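Side-chain contacts in phospholipase C-beta (PLC-beta) (PDB 3QR0), which belongs to the phospholipase C-beta family and combines PH, EF-hand, TIM-barrel and C2 modules in one chain, with a calcium ion bound in the model: residues R228-G233 against S762-I767; I654-A659 against S669-E674; K690-N695 against P699-K704. All blocks are in the same frame, centred on the assembly; numbering follows the deposited sequence.

Contact 1. Residues R228-G233 against S762-I767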
loop_
_atom_site.group_PDB
_atom_site.type_symbol
_atom_site.label_atom_id
_atom_site.label_comp_id
_atom_site.label_asym_id
_atom_site.label_seq_id
_atom_site.Cartn_x
_atom_site.Cartn_y
_atom_site.Cartn_z
ATOM N N ARG A 228 -17.945 -23.474 -6.250
ATOM C CA ARG A 228 -17.496 -22.550 -7.281
ATOM C C ARG A 228 -18.276 -22.855 -8.571
ATOM O O ARG A 228 -17.711 -23.313 -9.568
ATOM C CB ARG A 228 -15.985 -22.683 -7.476
ATOM C CG ARG A 228 -15.159 -22.431 -6.198
ATOM C CD ARG A 228 -15.293 -20.996 -5.689
ATOM N NE ARG A 228 -14.989 -20.035 -6.747
ATOM C CZ ARG A 228 -13.775 -19.582 -7.050
ATOM N NH1 ARG A 228 -12.702 -19.963 -6.358
ATOM N NH2 ARG A 228 -13.639 -18.728 -8.057
ATOM N N SER A 229 -19.578 -22.575 -8.522
ATOM C CA SER A 229 -20.532 -22.896 -9.591
ATOM C C SER A 229 -20.129 -22.372 -10.956
ATOM O O SER A 229 -20.429 -22.997 -11.974
ATOM C CB SER A 229 -21.908 -22.309 -9.256
ATOM O OG SER A 229 -22.429 -22.878 -8.075
ATOM N N GLU A 230 -19.479 -21.211 -10.961
ATOM C CA GLU A 230 -19.060 -20.542 -12.187
ATOM C C GLU A 230 -18.080 -21.349 -13.043
ATOM O O GLU A 230 -17.992 -21.134 -14.251
ATOM C CB GLU A 230 -18.432 -19.177 -11.860
ATOM C CG GLU A 230 -17.103 -19.220 -11.058
ATOM C CD GLU A 230 -17.292 -19.175 -9.547
ATOM O OE1 GLU A 230 -18.347 -19.633 -9.058
ATOM O OE2 GLU A 230 -16.379 -18.684 -8.842
ATOM N N ILE A 231 -17.336 -22.259 -12.417
ATOM C CA ILE A 231 -16.240 -22.943 -13.097
ATOM C C ILE A 231 -16.751 -23.875 -14.199
ATOM O O ILE A 231 -16.084 -24.043 -15.212
ATOM C CB ILE A 231 -15.332 -23.715 -12.100
ATOM C CG1 ILE A 231 -14.694 -22.751 -11.092
ATOM C CG2 ILE A 231 -14.235 -24.464 -12.830
ATOM C CD1 ILE A 231 -13.778 -21.696 -11.716
ATOM N N GLU A 232 -17.939 -24.450 -14.005
ATOM C CA GLU A 232 -18.542 -25.344 -14.996
ATOM C C GLU A 232 -18.757 -24.640 -16.338
ATOM O O GLU A 232 -18.308 -25.122 -17.381
ATOM C CB GLU A 232 -19.874 -25.906 -14.474
ATOM C CG GLU A 232 -20.529 -26.957 -15.372
ATOM C CD GLU A 232 -19.697 -28.222 -15.514
ATOM O OE1 GLU A 232 -19.275 -28.786 -14.475
ATOM O OE2 GLU A 232 -19.470 -28.659 -16.665
ATOM N N GLY A 233 -19.451 -23.507 -16.306
ATOM C CA GLY A 233 -19.668 -22.704 -17.504
ATOM C C GLY A 233 -18.370 -22.210 -18.122
ATOM O O GLY A 233 -18.225 -22.195 -19.342
ATOM N N SER A 762 -11.311 -12.918 -1.214
ATOM C CA SER A 762 -11.009 -12.679 -2.621
ATOM C C SER A 762 -12.280 -12.462 -3.433
ATOM O O SER A 762 -13.342 -12.964 -3.081
ATOM C CB SER A 762 -10.263 -13.873 -3.223
ATOM O OG SER A 762 -9.120 -14.227 -2.458
ATOM N N VAL A 763 -12.147 -11.701 -4.512
ATOM C CA VAL A 763 -13.185 -11.603 -5.535
ATOM C C VAL A 763 -12.674 -12.337 -6.769
ATOM O O VAL A 763 -11.491 -12.241 -7.107
ATOM C CB VAL A 763 -13.516 -10.132 -5.870
ATOM C CG1 VAL A 763 -14.352 -10.028 -7.152
ATOM C CG2 VAL A 763 -14.263 -9.484 -4.708
ATOM N N PHE A 764 -13.556 -13.087 -7.420
ATOM C CA PHE A 764 -13.260 -13.706 -8.705
ATOM C C PHE A 764 -13.990 -12.896 -9.781
ATOM O O PHE A 764 -15.200 -12.647 -9.669
ATOM C CB PHE A 764 -13.698 -15.172 -8.703
ATOM C CG PHE A 764 -13.382 -15.915 -9.974
ATOM C CD1 PHE A 764 -12.063 -16.135 -10.359
ATOM C CD2 PHE A 764 -14.404 -16.417 -10.772
ATOM C CE1 PHE A 764 -11.766 -16.830 -11.527
ATOM C CE2 PHE A 764 -14.118 -17.116 -11.942
ATOM C CZ PHE A 764 -12.796 -17.319 -12.324
ATOM N N ALA A 765 -13.245 -12.465 -10.797
ATOM C CA ALA A 765 -13.775 -11.571 -11.827
ATOM C C ALA A 765 -13.221 -11.912 -13.209
ATOM O O ALA A 765 -12.194 -12.588 -13.328
ATOM C CB ALA A 765 -13.431 -10.124 -11.476
ATOM N N HIS A 766 -13.906 -11.441 -14.249
ATOM C CA HIS A 766 -13.353 -11.447 -15.599
ATOM C C HIS A 766 -13.061 -10.010 -16.019
ATOM O O HIS A 766 -13.896 -9.114 -15.844
ATOM C CB HIS A 766 -14.291 -12.098 -16.610
ATOM C CG HIS A 766 -13.686 -12.248 -17.973
ATOM N ND1 HIS A 766 -13.766 -11.266 -18.937
ATOM C CD2 HIS A 766 -12.976 -13.261 -18.527
ATOM C CE1 HIS A 766 -13.140 -11.672 -20.029
ATOM N NE2 HIS A 766 -12.649 -12.878 -19.805
ATOM N N ILE A 767 -11.878 -9.807 -16.585
ATOM C CA ILE A 767 -11.396 -8.480 -16.939
ATOM C C ILE A 767 -11.106 -8.422 -18.431
ATOM O O ILE A 767 -10.358 -9.246 -18.956
ATOM C CB ILE A 767 -10.109 -8.139 -16.169
ATOM C CG1 ILE A 767 -10.365 -8.187 -14.664
ATOM C CG2 ILE A 767 -9.568 -6.761 -16.604
ATOM C CD1 ILE A 767 -9.119 -7.994 -13.823
#
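Arg228 and Glu230 reach together onto the ring of Phe764, whose CB points toward segment 228-233; with CG anti to the backbone N (chi1 -178°), one ring face comes under Arg228 NH2. That nitrogen is displaced toward the rim, 3.4 Å from Phe764 CG. The guanidinium plane is 70° from the ring plane, so that its edge faces the aromatic. Any cation-pi attraction is weak at most, since Arg228 CZ is 5.1 Å from the ring centroid.

Van der Waals contact comes from Glu230, whose CG lies 3.8 Å from Phe764 CE2 while its OE2 approaches Phe764 CD2 obliquely.

The polar bonds run within segment 228-233 and out of it. Arg228 grips Glu230 OE2 side-on through NE and NH2, 2.9 Å from each, with the oxygen almost in the guanidinium plane. Both nitrogens come from one face of the carboxylate, NE 44° above its plane, and both bonds are bent. Ser658 OG also bonds OE2, Tyr222 OH meets Arg228 NH1, and His747 NE2 meets NH2, so this buried ion pair is held from several directions, which probably offsets the cost of burying its charges. The His747 ring also meets that of Phe764. The arrangement is an interdomain one: the segment leading into helix 230-238, in the EF-hand-like region, sits against a sheet of the C2 β-sandwich.

Contact 2. Residues I654-A659 against S669-E674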
loop_
_atom_site.group_PDB
_atom_site.type_symbol
_atom_site.label_atom_id
_atom_site.label_comp_id
_atom_site.label_asym_id
_atom_site.label_seq_id
_atom_site.Cartn_x
_atom_site.Cartn_y
_atom_site.Cartn_z
ATOM N N ILE A 654 -15.266 -5.013 -16.473
ATOM C CA ILE A 654 -15.070 -5.782 -15.253
ATOM C C ILE A 654 -16.371 -6.498 -14.932
ATOM O O ILE A 654 -17.385 -5.857 -14.650
ATOM C CB ILE A 654 -14.671 -4.886 -14.056
ATOM C CG1 ILE A 654 -13.464 -4.005 -14.391
ATOM C CG2 ILE A 654 -14.393 -5.741 -12.818
ATOM C CD1 ILE A 654 -12.170 -4.752 -14.585
ATOM N N LYS A 655 -16.344 -7.825 -15.009
ATOM C CA LYS A 655 -17.470 -8.650 -14.602
ATOM C C LYS A 655 -17.163 -9.255 -13.238
ATOM O O LYS A 655 -16.215 -10.028 -13.104
ATOM C CB LYS A 655 -17.712 -9.757 -15.630
ATOM C CG LYS A 655 -18.925 -10.622 -15.339
ATOM C CD LYS A 655 -19.024 -11.791 -16.306
ATOM C CE LYS A 655 -20.200 -12.695 -15.961
ATOM N NZ LYS A 655 -21.494 -11.948 -15.906
ATOM N N ILE A 656 -17.955 -8.893 -12.229
ATOM C CA ILE A 656 -17.826 -9.464 -10.891
ATOM C C ILE A 656 -18.616 -10.767 -10.839
ATOM O O ILE A 656 -19.843 -10.764 -10.962
ATOM C CB ILE A 656 -18.343 -8.492 -9.798
ATOM C CG1 ILE A 656 -17.592 -7.158 -9.852
ATOM C CG2 ILE A 656 -18.209 -9.117 -8.396
ATOM C CD1 ILE A 656 -16.087 -7.269 -9.617
ATOM N N ILE A 657 -17.911 -11.880 -10.660
ATOM C CA ILE A 657 -18.522 -13.206 -10.748
ATOM C C ILE A 657 -18.867 -13.751 -9.367
ATOM O O ILE A 657 -20.018 -14.106 -9.102
ATOM C CB ILE A 657 -17.594 -14.192 -11.495
ATOM C CG1 ILE A 657 -17.392 -13.729 -12.944
ATOM C CG2 ILE A 657 -18.175 -15.594 -11.499
ATOM C CD1 ILE A 657 -16.278 -14.454 -13.661
ATOM N N SER A 658 -17.873 -13.805 -8.487
ATOM C CA SER A 658 -18.066 -14.361 -7.157
ATOM C C SER A 658 -17.028 -13.832 -6.175
ATOM O O SER A 658 -16.137 -13.075 -6.548
ATOM C CB SER A 658 -17.992 -15.888 -7.218
ATOM O OG SER A 658 -16.688 -16.321 -7.561
ATOM N N ALA A 659 -17.168 -14.226 -4.916
ATOM C CA ALA A 659 -16.174 -13.926 -3.891
ATOM C C ALA A 659 -16.014 -15.115 -2.964
ATOM O O ALA A 659 -16.914 -15.943 -2.851
ATOM C CB ALA A 659 -16.564 -12.682 -3.102
ATOM N N SER A 669 -23.466 -9.225 1.278
ATOM C CA SER A 669 -22.432 -8.397 0.653
ATOM C C SER A 669 -22.784 -7.923 -0.746
ATOM O O SER A 669 -23.654 -8.483 -1.411
ATOM C CB SER A 669 -21.114 -9.165 0.585
ATOM O OG SER A 669 -21.185 -10.221 -0.357
ATOM N N TYR A 670 -22.087 -6.874 -1.175
ATOM C CA TYR A 670 -22.097 -6.446 -2.563
ATOM C C TYR A 670 -20.717 -5.929 -2.956
ATOM O O TYR A 670 -19.856 -5.690 -2.101
ATOM C CB TYR A 670 -23.185 -5.389 -2.820
ATOM C CG TYR A 670 -23.045 -4.101 -2.032
ATOM C CD1 TYR A 670 -22.180 -3.093 -2.454
ATOM C CD2 TYR A 670 -23.797 -3.878 -0.882
ATOM C CE1 TYR A 670 -22.054 -1.905 -1.742
ATOM C CE2 TYR A 670 -23.682 -2.685 -0.163
ATOM C CZ TYR A 670 -22.809 -1.704 -0.600
ATOM O OH TYR A 670 -22.674 -0.527 0.108
ATOM N N VAL A 671 -20.521 -5.770 -4.257
ATOM C CA VAL A 671 -19.248 -5.339 -4.809
ATOM C C VAL A 671 -19.465 -4.132 -5.706
ATOM O O VAL A 671 -20.448 -4.067 -6.455
ATOM C CB VAL A 671 -18.573 -6.467 -5.604
ATOM C CG1 VAL A 671 -17.189 -6.021 -6.121
ATOM C CG2 VAL A 671 -18.459 -7.723 -4.738
ATOM N N GLU A 672 -18.561 -3.166 -5.590
ATOM C CA GLU A 672 -18.563 -1.972 -6.420
ATOM C C GLU A 672 -17.253 -1.874 -7.204
ATOM O O GLU A 672 -16.218 -2.374 -6.767
ATOM C CB GLU A 672 -18.714 -0.735 -5.544
ATOM C CG GLU A 672 -20.076 -0.559 -4.925
ATOM C CD GLU A 672 -20.099 0.603 -3.955
ATOM O OE1 GLU A 672 -19.593 0.433 -2.827
ATOM O OE2 GLU A 672 -20.606 1.685 -4.327
ATOM N N VAL A 673 -17.306 -1.228 -8.362
ATOM C CA VAL A 673 -16.122 -1.020 -9.183
ATOM C C VAL A 673 -16.059 0.440 -9.609
ATOM O O VAL A 673 -17.016 0.968 -10.183
ATOM C CB VAL A 673 -16.115 -1.932 -10.428
ATOM C CG1 VAL A 673 -14.842 -1.711 -11.242
ATOM C CG2 VAL A 673 -16.226 -3.399 -10.012
ATOM N N GLU A 674 -14.946 1.089 -9.295
ATOM C CA GLU A 674 -14.751 2.503 -9.601
ATOM C C GLU A 674 -13.478 2.701 -10.414
ATOM O O GLU A 674 -12.604 1.824 -10.447
ATOM C CB GLU A 674 -14.705 3.327 -8.304
ATOM C CG GLU A 674 -16.064 3.398 -7.611
ATOM C CD GLU A 674 -16.171 4.460 -6.525
ATOM O OE1 GLU A 674 -15.147 5.065 -6.133
ATOM O OE2 GLU A 674 -17.314 4.698 -6.071
#
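Val671 gives its backbone N to Thr689 OG1 and turns its side chain toward Ile656; no hydrogen bond passes between strands 654-659 and 669-674 themselves. What joins them is purely apolar. Ile656 does most of the work with two branches. Its CG2 lies against Val671, 3.9 Å from CB, while CD1, swung aside by chi2 of -61°, fits between the two valines, 3.9 Å from Val671 CG1 and 3.9 Å from Val673 CG2. The side chains of Ile656 and Val673 lie alongside, pointing opposite ways. Farther along, Ile654 meets Val673 methyl to methyl, CG2 to CG2 at 4.1 Å.

The strands run nearly antiparallel, 162° between their directions, but their axes are 8.9 Å apart, so they belong to different layers. Phe706, Ile721 and Val763 also pack on Ile656. Just beyond it strand 654-659 is interrupted by a classic β bulge, in which Ile657 and Ser658 both face Phe764 on the neighbouring strand. Alternate residues pointing inward from two facing antiparallel sheets, interlocked without polar links, make this the hydrophobic interior of the β-sandwich of a C2 domain.

Contact 3. Residues K690-N695 against P699-K704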
loop_
_atom_site.group_PDB
_atom_site.type_symbol
_atom_site.label_atom_id
_atom_site.label_comp_id
_atom_site.label_asym_id
_atom_site.label_seq_id
_atom_site.Cartn_x
_atom_site.Cartn_y
_atom_site.Cartn_z
ATOM N N LYS A 690 -25.652 -6.883 -7.325
ATOM C CA LYS A 690 -26.713 -7.337 -6.450
ATOM C C LYS A 690 -26.138 -7.754 -5.095
ATOM O O LYS A 690 -24.942 -8.030 -4.964
ATOM C CB LYS A 690 -27.470 -8.516 -7.080
ATOM C CG LYS A 690 -26.641 -9.803 -7.256
ATOM C CD LYS A 690 -27.480 -10.942 -7.849
ATOM C CE LYS A 690 -27.789 -10.736 -9.329
ATOM N NZ LYS A 690 -26.556 -10.660 -10.163
ATOM N N ILE A 691 -27.006 -7.816 -4.095
ATOM C CA ILE A 691 -26.629 -8.291 -2.775
ATOM C C ILE A 691 -26.804 -9.803 -2.702
ATOM O O ILE A 691 -27.849 -10.331 -3.071
ATOM C CB ILE A 691 -27.480 -7.636 -1.676
ATOM C CG1 ILE A 691 -27.065 -6.171 -1.496
ATOM C CG2 ILE A 691 -27.335 -8.403 -0.357
ATOM C CD1 ILE A 691 -28.108 -5.321 -0.800
ATOM N N ILE A 692 -25.776 -10.500 -2.231
ATOM C CA ILE A 692 -25.921 -11.912 -1.919
ATOM C C ILE A 692 -26.088 -12.006 -0.412
ATOM O O ILE A 692 -25.212 -11.577 0.345
ATOM C CB ILE A 692 -24.726 -12.741 -2.413
ATOM C CG1 ILE A 692 -24.623 -12.658 -3.942
ATOM C CG2 ILE A 692 -24.878 -14.193 -1.985
ATOM C CD1 ILE A 692 -25.816 -13.286 -4.682
ATOM N N GLU A 693 -27.228 -12.541 0.015
ATOM C CA GLU A 693 -27.610 -12.540 1.422
ATOM C C GLU A 693 -27.066 -13.757 2.163
ATOM O O GLU A 693 -27.031 -14.862 1.615
ATOM C CB GLU A 693 -29.139 -12.503 1.550
ATOM C CG GLU A 693 -29.768 -11.229 0.998
ATOM C CD GLU A 693 -31.270 -11.148 1.219
ATOM O OE1 GLU A 693 -31.930 -12.211 1.312
ATOM O OE2 GLU A 693 -31.794 -10.011 1.283
ATOM N N ASN A 694 -26.651 -13.534 3.409
ATOM C CA ASN A 694 -26.296 -14.600 4.352
ATOM C C ASN A 694 -25.314 -15.620 3.779
ATOM O O ASN A 694 -25.529 -16.830 3.863
ATOM C CB ASN A 694 -27.562 -15.297 4.869
ATOM C CG ASN A 694 -28.545 -14.329 5.531
ATOM O OD1 ASN A 694 -29.751 -14.421 5.319
ATOM N ND2 ASN A 694 -28.030 -13.406 6.329
ATOM N N ASN A 695 -24.239 -15.112 3.190
ATOM C CA ASN A 695 -23.160 -15.952 2.682
ATOM C C ASN A 695 -21.854 -15.174 2.720
ATOM O O ASN A 695 -21.626 -14.289 1.899
ATOM C CB ASN A 695 -23.471 -16.431 1.259
ATOM C CG ASN A 695 -22.515 -17.519 0.774
ATOM O OD1 ASN A 695 -21.500 -17.814 1.413
ATOM N ND2 ASN A 695 -22.838 -18.116 -0.371
ATOM N N PRO A 699 -20.235 -16.315 -1.832
ATOM C CA PRO A 699 -21.324 -15.633 -2.539
ATOM C C PRO A 699 -21.108 -15.642 -4.051
ATOM O O PRO A 699 -19.986 -15.433 -4.503
ATOM C CB PRO A 699 -21.257 -14.200 -1.994
ATOM C CG PRO A 699 -19.848 -14.038 -1.505
ATOM C CD PRO A 699 -19.472 -15.388 -0.973
ATOM N N TYR A 700 -22.171 -15.885 -4.815
ATOM C CA TYR A 700 -22.081 -15.960 -6.276
ATOM C C TYR A 700 -22.910 -14.842 -6.905
ATOM O O TYR A 700 -24.119 -14.963 -7.053
ATOM C CB TYR A 700 -22.538 -17.350 -6.749
ATOM C CG TYR A 700 -22.485 -17.608 -8.249
ATOM C CD1 TYR A 700 -21.430 -17.146 -9.029
ATOM C CD2 TYR A 700 -23.481 -18.356 -8.879
ATOM C CE1 TYR A 700 -21.381 -17.396 -10.402
ATOM C CE2 TYR A 700 -23.439 -18.614 -10.252
ATOM C CZ TYR A 700 -22.378 -18.132 -11.003
ATOM O OH TYR A 700 -22.320 -18.373 -12.353
ATOM N N TYR A 701 -22.249 -13.743 -7.265
ATOM C CA TYR A 701 -22.946 -12.544 -7.747
ATOM C C TYR A 701 -23.426 -12.725 -9.182
ATOM O O TYR A 701 -24.556 -12.363 -9.509
ATOM C CB TYR A 701 -22.052 -11.300 -7.656
ATOM C CG TYR A 701 -21.429 -11.095 -6.296
ATOM C CD1 TYR A 701 -22.158 -10.533 -5.243
ATOM C CD2 TYR A 701 -20.119 -11.478 -6.054
ATOM C CE1 TYR A 701 -21.580 -10.354 -3.988
ATOM C CE2 TYR A 701 -19.538 -11.302 -4.808
ATOM C CZ TYR A 701 -20.269 -10.743 -3.780
ATOM O OH TYR A 701 -19.673 -10.582 -2.549
ATOM N N ASP A 702 -22.562 -13.287 -10.028
ATOM C CA ASP A 702 -22.857 -13.472 -11.444
ATOM C C ASP A 702 -23.467 -12.198 -12.030
ATOM O O ASP A 702 -24.567 -12.212 -12.594
ATOM C CB ASP A 702 -23.796 -14.670 -11.636
ATOM C CG ASP A 702 -23.974 -15.050 -13.094
ATOM O OD1 ASP A 702 -23.043 -14.836 -13.898
ATOM O OD2 ASP A 702 -25.049 -15.566 -13.432
ATOM N N GLU A 703 -22.750 -11.094 -11.873
ATOM C CA GLU A 703 -23.264 -9.784 -12.249
ATOM C C GLU A 703 -22.978 -9.497 -13.710
ATOM O O GLU A 703 -21.935 -9.886 -14.228
ATOM C CB GLU A 703 -22.634 -8.695 -11.383
ATOM C CG GLU A 703 -23.336 -7.340 -11.456
ATOM C CD GLU A 703 -24.749 -7.362 -10.892
ATOM O OE1 GLU A 703 -25.013 -8.124 -9.937
ATOM O OE2 GLU A 703 -25.602 -6.604 -11.407
ATOM N N LYS A 704 -23.915 -8.822 -14.370
ATOM C CA LYS A 704 -23.695 -8.322 -15.717
ATOM C C LYS A 704 -22.450 -7.431 -15.715
ATOM O O LYS A 704 -22.201 -6.702 -14.752
ATOM C CB LYS A 704 -24.922 -7.539 -16.202
ATOM C CG LYS A 704 -24.773 -6.879 -17.575
ATOM C CD LYS A 704 -24.573 -7.907 -18.686
ATOM C CE LYS A 704 -24.276 -7.252 -20.031
ATOM N NZ LYS A 704 -23.677 -8.225 -21.000
#
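Ile692 packs against Pro699 and Tyr701 within a loop of the C2 β-sandwich, the connection that leaves strand 686-688 in one sheet and enters strand 706-711 in the other. Its two limbs run in opposite directions, 167° apart. Backbone hydrogen bonds tie Ile692 to Ser669 on one side of the sandwich, and Asp702 and Glu703 to Ile657 and Ile656 on the other.

The tight part is apolar. Ile692 splits its two branches between neighbours: the CG2 branch, anti to the backbone N, presses on Pro699 CB at 3.6 Å; the other comes obliquely to the Tyr701 ring, with Ile692 CG1 3.5 Å from Tyr701 CD1, and at its end Ile692 CD1 lies 3.4 Å from the Tyr700 carbonyl O. Tyr701 is buried, with its phenol hydroxyl hydrogen-bonded to Ser669 OG, which tethers the far end of the ring to strand 669-676. Near the turn, the flat amide of Asn695 lies by the Pro699 ring, and OD1 accepts from the backbone N of both Met697 and Asp698, so that the side chain bridges the turn.

Toward solvent the character changes to charge and hydrogen bonding. Lys690 is exposed, yet it curls back on itself, chi1 near 65° and bends at chi3 and chi4, so that its alkyl chain arches past Glu703 OE1 and the Tyr701 carbonyl and brings NZ to both. The Glu703 OE1 atom is thereby taken twice by one residue: by the Lys690 backbone N at 3.0 Å in an almost straight bond (172°), and by NZ at 3.0 Å in a salt bridge. The two nitrogens come from opposite faces of the carboxylate plane. Lys690 NZ then makes a further hydrogen bond, 2.7 Å to the Tyr701 carbonyl O.

How the contacts relate
Contacts 1 and 2 are buried, contact 3 only partly so, with its charged end toward solvent. Contacts 1 and 2 share a sheet, since strands 650-660 and 761-771 are neighbours in it, joined where Phe764 N bonds Ser658 O, but they use opposite faces: contact 2 fills the sandwich interior with aliphatic groups, whereas contact 1 sets a buried ion pair and an aromatic ring against the outside, where the EF-hand-like region docks. Contact 3 flanks both. Lys655 NZ, 2.7 Å from Glu703 O, joins it to contact 2; toward contact 1 the approach is packing, with Tyr700 CE1 3.7 Å from Glu230 CB.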